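Local coordinates for protein periplasmic beta-glucosidase (Pseudomonas aeruginosa, PDB 6R5T) that probably hydrolyses terminal non-reducing beta-D-glucosyl residues to release beta-D-glucose in the periplasm, as a member of glycosyl hydrolase family 3, at residues A39-A43 against G44-A48; K209-D213 against A214-A218. The protein carries 1 engineered substitution. All blocks are in the same frame, centred on the assembly; numbering follows the deposited sequence.

Contact 1 (A39-A43 against G44-A48); sequences ADIRA and GKVGA
V46 folds back against D40 and I41 just beyond a Schellman motif that ends helix 34-42 of the TIM-barrel domain. Its CG2 branch does the touching: it lies beside its own backbone N, anti to the carbonyl carbon, and meets CB of D40 at 3.7 Å and CG1 of I41 at 3.9 Å. The I41 and V46 side chains cross at a slant rather than running alongside each other, and L74 packs on both. K45 slants likewise across D40. The bend in its chain at chi3 (-92°) carries CE to 3.6 Å from D40 OD1, while CG passes over the methyl of A43. K45 NZ stays 4.3 Å from D40 OD1, beyond a salt bridge; the carboxylate has its strong partner in R24, bound through OD2. At the helix end, G44 turns to positive phi (78°). K45 N then reaches D40 O in a nearly straight bond of 2.9 Å, and G44 N binds I41 O at 3.0 Å from above the carbonyl plane. I41 O also accepts a hydrogen bond from a water molecule, which donates its second one to V46 O at 2.8 Å.

Contact 2 (K209-D213 against A214-A218); sequences KAAVD and AGAGA
A216 folds back on A211 where helix 206-213 gives way to the loop: A216 CB rests 3.3 Å from A211 O and 4.3 Å from A211 CB. One turn of side chain marks the helix side of this junction. D213 CB lies next to the peptide of A214, and from there the side chain turns back along the helix: CG stands beside the backbone N of D213 and anti to its carbonyl carbon (chi1 -68°), which aims the carboxylate at the preceding turn. D213 OD2 meets NZ of K209 at 2.9 Å, accepting the hydrogen bond of a salt bridge on its syn lone pair, the side of OD1; OD1 itself lies farther from NZ. The lysine arrives fully extended through its first three torsions and bends only at the last (-65°), bringing NZ over to the aspartate, and K209 also makes a cation-pi contact with W246. A carboxylate so near the C-terminal end of a helix would be expected to feel an unfavourable dipole, which the lysine probably offsets.

The loop side is held by the backbone. A214 N bonds to A210 O at 2.9 Å, and its CB lies close to the same oxygen. After A214 the chain passes through positive phi at G215 (95°), whose N binds V212 O at 2.9 Å. A216 N returns to A211 O in a straighter bond of 3.0 Å, and A211 O takes a weak second one from A214 N. A water donates to both V212 O and A216 O, while Q161 on helix 146-161 binds G215 O and G217 N. The bonds A216 N to A211 O and G215 N to V212 O, around a glycine with positive phi, form a Schellman motif, here closing a barrel helix and starting the loop to strand 218-221 of the TIM barrel.

Following the chain from the N terminus, contact 1 comes first, turning the chain from helix 34-42 toward strand 48-50; contact 2 opens only after it has closed, turning the chain from helix 206-213 toward strand 218-221. Each is a local closure at a helix end, so the two stand in series and neither nest nor cross. Both belong to the family 3 N-terminal TIM-barrel domain, where each joins an outer helix to the next strand of the parallel sheet. Beyond the turns, A48 pairs with strand 24-26 and A218 with strand 172-178. The centres of contacts 1 and 2 are about 29 Å apart and their nearest atoms about 10 Å, without touching.

Contact 1 (A39-A43 against G44-A48)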
ATOM      1  N   ALA A  39     -10.464 -41.438  21.287  1.00 22.64           N
ATOM      2  CA  ALA A  39     -11.191 -41.537  22.579  1.00 23.77           C
ATOM      3  C   ALA A  39     -12.172 -40.371  22.668  1.00 22.21           C
ATOM      4  O   ALA A  39     -13.299 -40.557  23.111  1.00 22.82           O
ATOM      5  CB  ALA A  39     -10.239 -41.522  23.745  1.00 25.10           C
ATOM      6  N   ASP A  40     -11.767 -39.197  22.191  1.00 20.72           N
ATOM      7  CA  ASP A  40     -12.663 -38.021  22.241  1.00 20.56           C
ATOM      8  C   ASP A  40     -13.832 -38.231  21.298  1.00 18.35           C
ATOM      9  O   ASP A  40     -14.954 -37.817  21.650  1.00 19.35           O
ATOM     10  CB  ASP A  40     -11.919 -36.719  21.941  1.00 23.38           C
ATOM     11  CG  ASP A  40     -11.162 -36.151  23.126  1.00 30.75           C
ATOM     12  OD1 ASP A  40     -11.199 -36.758  24.219  1.00 34.05           O
ATOM     13  OD2 ASP A  40     -10.522 -35.097  22.945  1.00 35.68           O
ATOM     14  N   ILE A  41     -13.630 -38.823  20.131  1.00 19.63           N
ATOM     15  CA  ILE A  41     -14.758 -39.111  19.209  1.00 18.95           C
ATOM     16  C   ILE A  41     -15.737 -40.066  19.914  1.00 21.92           C
ATOM     17  O   ILE A  41     -16.949 -39.818  19.861  1.00 20.03           O
ATOM     18  CB  ILE A  41     -14.280 -39.683  17.879  1.00 19.73           C
ATOM     19  CG1 ILE A  41     -13.393 -38.685  17.118  1.00 18.61           C
ATOM     20  CG2 ILE A  41     -15.465 -40.182  17.078  1.00 19.84           C
ATOM     21  CD1 ILE A  41     -12.606 -39.354  16.002  1.00 20.57           C
ATOM     22  N   ARG A  42     -15.221 -41.092  20.586  1.00 22.46           N
ATOM     23  CA  ARG A  42     -16.097 -42.099  21.240  1.00 23.28           C
ATOM     24  C   ARG A  42     -16.917 -41.397  22.317  1.00 22.83           C
ATOM     25  O   ARG A  42     -18.020 -41.859  22.584  1.00 25.47           O
ATOM     26  CB  ARG A  42     -15.267 -43.243  21.830  1.00 23.43           C
ATOM     27  CG  ARG A  42     -14.608 -44.157  20.799  1.00 24.07           C
ATOM     28  CD  ARG A  42     -14.018 -45.435  21.440  1.00 25.40           C
ATOM     29  NE  ARG A  42     -12.873 -45.181  22.304  1.00 23.67           N
ATOM     30  CZ  ARG A  42     -11.599 -45.164  21.893  1.00 25.26           C
ATOM     31  NH1 ARG A  42     -11.291 -45.343  20.621  1.00 26.75           N
ATOM     32  NH2 ARG A  42     -10.630 -44.913  22.752  1.00 28.98           N
ATOM     33  N   ALA A  43     -16.392 -40.330  22.928  1.00 21.42           N
ATOM     34  CA  ALA A  43     -17.014 -39.572  24.031  1.00 22.76           C
ATOM     35  C   ALA A  43     -17.991 -38.503  23.516  1.00 22.77           C
ATOM     36  O   ALA A  43     -18.563 -37.808  24.331  1.00 24.00           O
ATOM     37  CB  ALA A  43     -15.915 -38.963  24.852  1.00 21.48           C
ATOM     38  N   GLY A  44     -18.143 -38.327  22.206  1.00 20.48           N
ATOM     39  CA  GLY A  44     -19.021 -37.275  21.646  1.00 21.43           C
ATOM     40  C   GLY A  44     -18.385 -35.884  21.702  1.00 21.19           C
ATOM     41  O   GLY A  44     -19.114 -34.880  21.590  1.00 23.33           O
ATOM     42  N   LYS A  45     -17.059 -35.790  21.844  1.00 18.70           N
ATOM     43  CA  LYS A  45     -16.379 -34.507  22.099  1.00 19.74           C
ATOM     44  C   LYS A  45     -15.750 -33.950  20.824  1.00 17.46           C
ATOM     45  O   LYS A  45     -15.052 -32.958  20.948  1.00 19.87           O
ATOM     46  CB  LYS A  45     -15.296 -34.677  23.161  1.00 24.02           C
ATOM     47  CG  LYS A  45     -15.870 -35.056  24.517  1.00 27.93           C
ATOM     48  CD  LYS A  45     -15.054 -34.640  25.690  1.00 38.70           C
ATOM     49  CE  LYS A  45     -14.073 -35.687  26.144  1.00 46.07           C
ATOM     50  NZ  LYS A  45     -13.651 -35.452  27.552  1.00 48.80           N
ATOM     51  N   VAL A  46     -16.034 -34.522  19.672  1.00 17.09           N
ATOM     52  CA  VAL A  46     -15.477 -34.025  18.370  1.00 18.13           C
ATOM     53  C   VAL A  46     -16.605 -33.838  17.380  1.00 18.05           C
ATOM     54  O   VAL A  46     -17.395 -34.751  17.184  1.00 18.68           O
ATOM     55  CB  VAL A  46     -14.422 -34.990  17.819  1.00 18.01           C
ATOM     56  CG1 VAL A  46     -13.869 -34.498  16.478  1.00 18.76           C
ATOM     57  CG2 VAL A  46     -13.317 -35.226  18.822  1.00 20.80           C
ATOM     58  N   GLY A  47     -16.615 -32.722  16.649  1.00 15.81           N
ATOM     59  CA  GLY A  47     -17.648 -32.463  15.649  1.00 16.41           C
ATOM     60  C   GLY A  47     -17.166 -32.781  14.245  1.00 16.49           C
ATOM     61  O   GLY A  47     -17.946 -33.231  13.409  1.00 15.68           O
ATOM     62  N   ALA A  48     -15.875 -32.536  13.966  1.00 15.26           N
ATOM     63  CA  ALA A  48     -15.344 -32.739  12.622  1.00 15.62           C
ATOM     64  C   ALA A  48     -13.839 -32.805  12.651  1.00 14.51           C
ATOM     65  O   ALA A  48     -13.204 -32.396  13.624  1.00 14.30           O
ATOM     66  CB  ALA A  48     -15.814 -31.602  11.742  1.00 17.06           C
TER
HETATM   67  O   HOH W   1     -17.586 -37.113  18.646  1.00 26.61           O

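Contact 2 (K209-D213 against A214-A218)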
ATOM      1  N   LYS A 209     -20.174 -12.995  -1.328  1.00 15.28           N
ATOM      2  CA  LYS A 209     -21.629 -13.012  -1.533  1.00 16.46           C
ATOM      3  C   LYS A 209     -21.995 -13.943  -2.688  1.00 17.98           C
ATOM      4  O   LYS A 209     -23.041 -14.625  -2.614  1.00 17.75           O
ATOM      5  CB  LYS A 209     -22.157 -11.595  -1.747  1.00 19.63           C
ATOM      6  CG  LYS A 209     -23.668 -11.536  -1.820  1.00 22.82           C
ATOM      7  CD  LYS A 209     -24.170 -10.141  -1.882  1.00 29.55           C
ATOM      8  CE  LYS A 209     -25.662 -10.109  -1.648  1.00 35.74           C
ATOM      9  NZ  LYS A 209     -26.394 -10.808  -2.724  1.00 36.87           N
ATOM     10  N   ALA A 210     -21.221 -13.965  -3.775  1.00 14.61           N
ATOM     11  CA  ALA A 210     -21.501 -14.862  -4.912  1.00 15.71           C
ATOM     12  C   ALA A 210     -21.463 -16.315  -4.441  1.00 15.54           C
ATOM     13  O   ALA A 210     -22.293 -17.149  -4.918  1.00 16.48           O
ATOM     14  CB  ALA A 210     -20.445 -14.666  -5.974  1.00 16.57           C
ATOM     15  N   ALA A 211     -20.520 -16.659  -3.559  1.00 15.85           N
ATOM     16  CA  ALA A 211     -20.424 -18.031  -3.048  1.00 15.72           C
ATOM     17  C   ALA A 211     -21.688 -18.337  -2.207  1.00 15.88           C
ATOM     18  O   ALA A 211     -22.257 -19.414  -2.354  1.00 16.80           O
ATOM     19  CB  ALA A 211     -19.169 -18.217  -2.247  1.00 15.65           C
ATOM     20  N   VAL A 212     -22.060 -17.424  -1.324  1.00 15.94           N
ATOM     21  CA  VAL A 212     -23.268 -17.581  -0.457  1.00 15.90           C
ATOM     22  C   VAL A 212     -24.495 -17.760  -1.364  1.00 17.19           C
ATOM     23  O   VAL A 212     -25.312 -18.729  -1.169  1.00 19.06           O
ATOM     24  CB  VAL A 212     -23.429 -16.393   0.488  1.00 16.73           C
ATOM     25  CG1 VAL A 212     -24.787 -16.418   1.172  1.00 18.88           C
ATOM     26  CG2 VAL A 212     -22.337 -16.359   1.520  1.00 18.18           C
ATOM     27  N   ASP A 213     -24.609 -16.933  -2.408  1.00 16.34           N
ATOM     28  CA  ASP A 213     -25.801 -16.987  -3.294  1.00 18.52           C
ATOM     29  C   ASP A 213     -25.781 -18.251  -4.160  1.00 19.05           C
ATOM     30  O   ASP A 213     -26.885 -18.707  -4.538  1.00 19.71           O
ATOM     31  CB  ASP A 213     -25.907 -15.737  -4.146  1.00 20.71           C
ATOM     32  CG  ASP A 213     -26.224 -14.506  -3.341  1.00 24.54           C
ATOM     33  OD1 ASP A 213     -26.662 -14.633  -2.212  1.00 28.38           O
ATOM     34  OD2 ASP A 213     -26.035 -13.411  -3.881  1.00 33.53           O
ATOM     35  N   ALA A 214     -24.602 -18.859  -4.399  1.00 17.57           N
ATOM     36  CA  ALA A 214     -24.511 -20.132  -5.151  1.00 17.47           C
ATOM     37  C   ALA A 214     -24.856 -21.305  -4.229  1.00 18.81           C
ATOM     38  O   ALA A 214     -24.841 -22.436  -4.722  1.00 20.48           O
ATOM     39  CB  ALA A 214     -23.145 -20.319  -5.775  1.00 17.11           C
ATOM     40  N   GLY A 215     -25.071 -21.040  -2.935  1.00 16.34           N
ATOM     41  CA  GLY A 215     -25.486 -22.053  -1.949  1.00 17.03           C
ATOM     42  C   GLY A 215     -24.322 -22.651  -1.185  1.00 16.66           C
ATOM     43  O   GLY A 215     -24.472 -23.738  -0.621  1.00 17.29           O
ATOM     44  N   ALA A 216     -23.166 -21.973  -1.072  1.00 15.08           N
ATOM     45  CA  ALA A 216     -22.056 -22.550  -0.295  1.00 15.76           C
ATOM     46  C   ALA A 216     -22.574 -22.957   1.093  1.00 14.45           C
ATOM     47  O   ALA A 216     -23.251 -22.139   1.749  1.00 14.51           O
ATOM     48  CB  ALA A 216     -20.937 -21.548  -0.157  1.00 15.79           C
ATOM     49  N   GLY A 217     -22.195 -24.150   1.555  1.00 15.72           N
ATOM     50  CA  GLY A 217     -22.636 -24.647   2.876  1.00 15.93           C
ATOM     51  C   GLY A 217     -21.845 -24.054   4.019  1.00 15.48           C
ATOM     52  O   GLY A 217     -22.358 -24.057   5.171  1.00 16.13           O
ATOM     53  N   ALA A 218     -20.653 -23.524   3.760  1.00 14.23           N
ATOM     54  CA  ALA A 218     -19.811 -23.045   4.866  1.00 12.44           C
ATOM     55  C   ALA A 218     -18.994 -21.824   4.445  1.00 12.25           C
ATOM     56  O   ALA A 218     -18.796 -21.585   3.261  1.00 14.19           O
ATOM     57  CB  ALA A 218     -18.927 -24.135   5.375  1.00 13.94           C
TER
HETATM   58  O   HOH W   2     -25.129 -20.214   1.217  1.00 18.03           O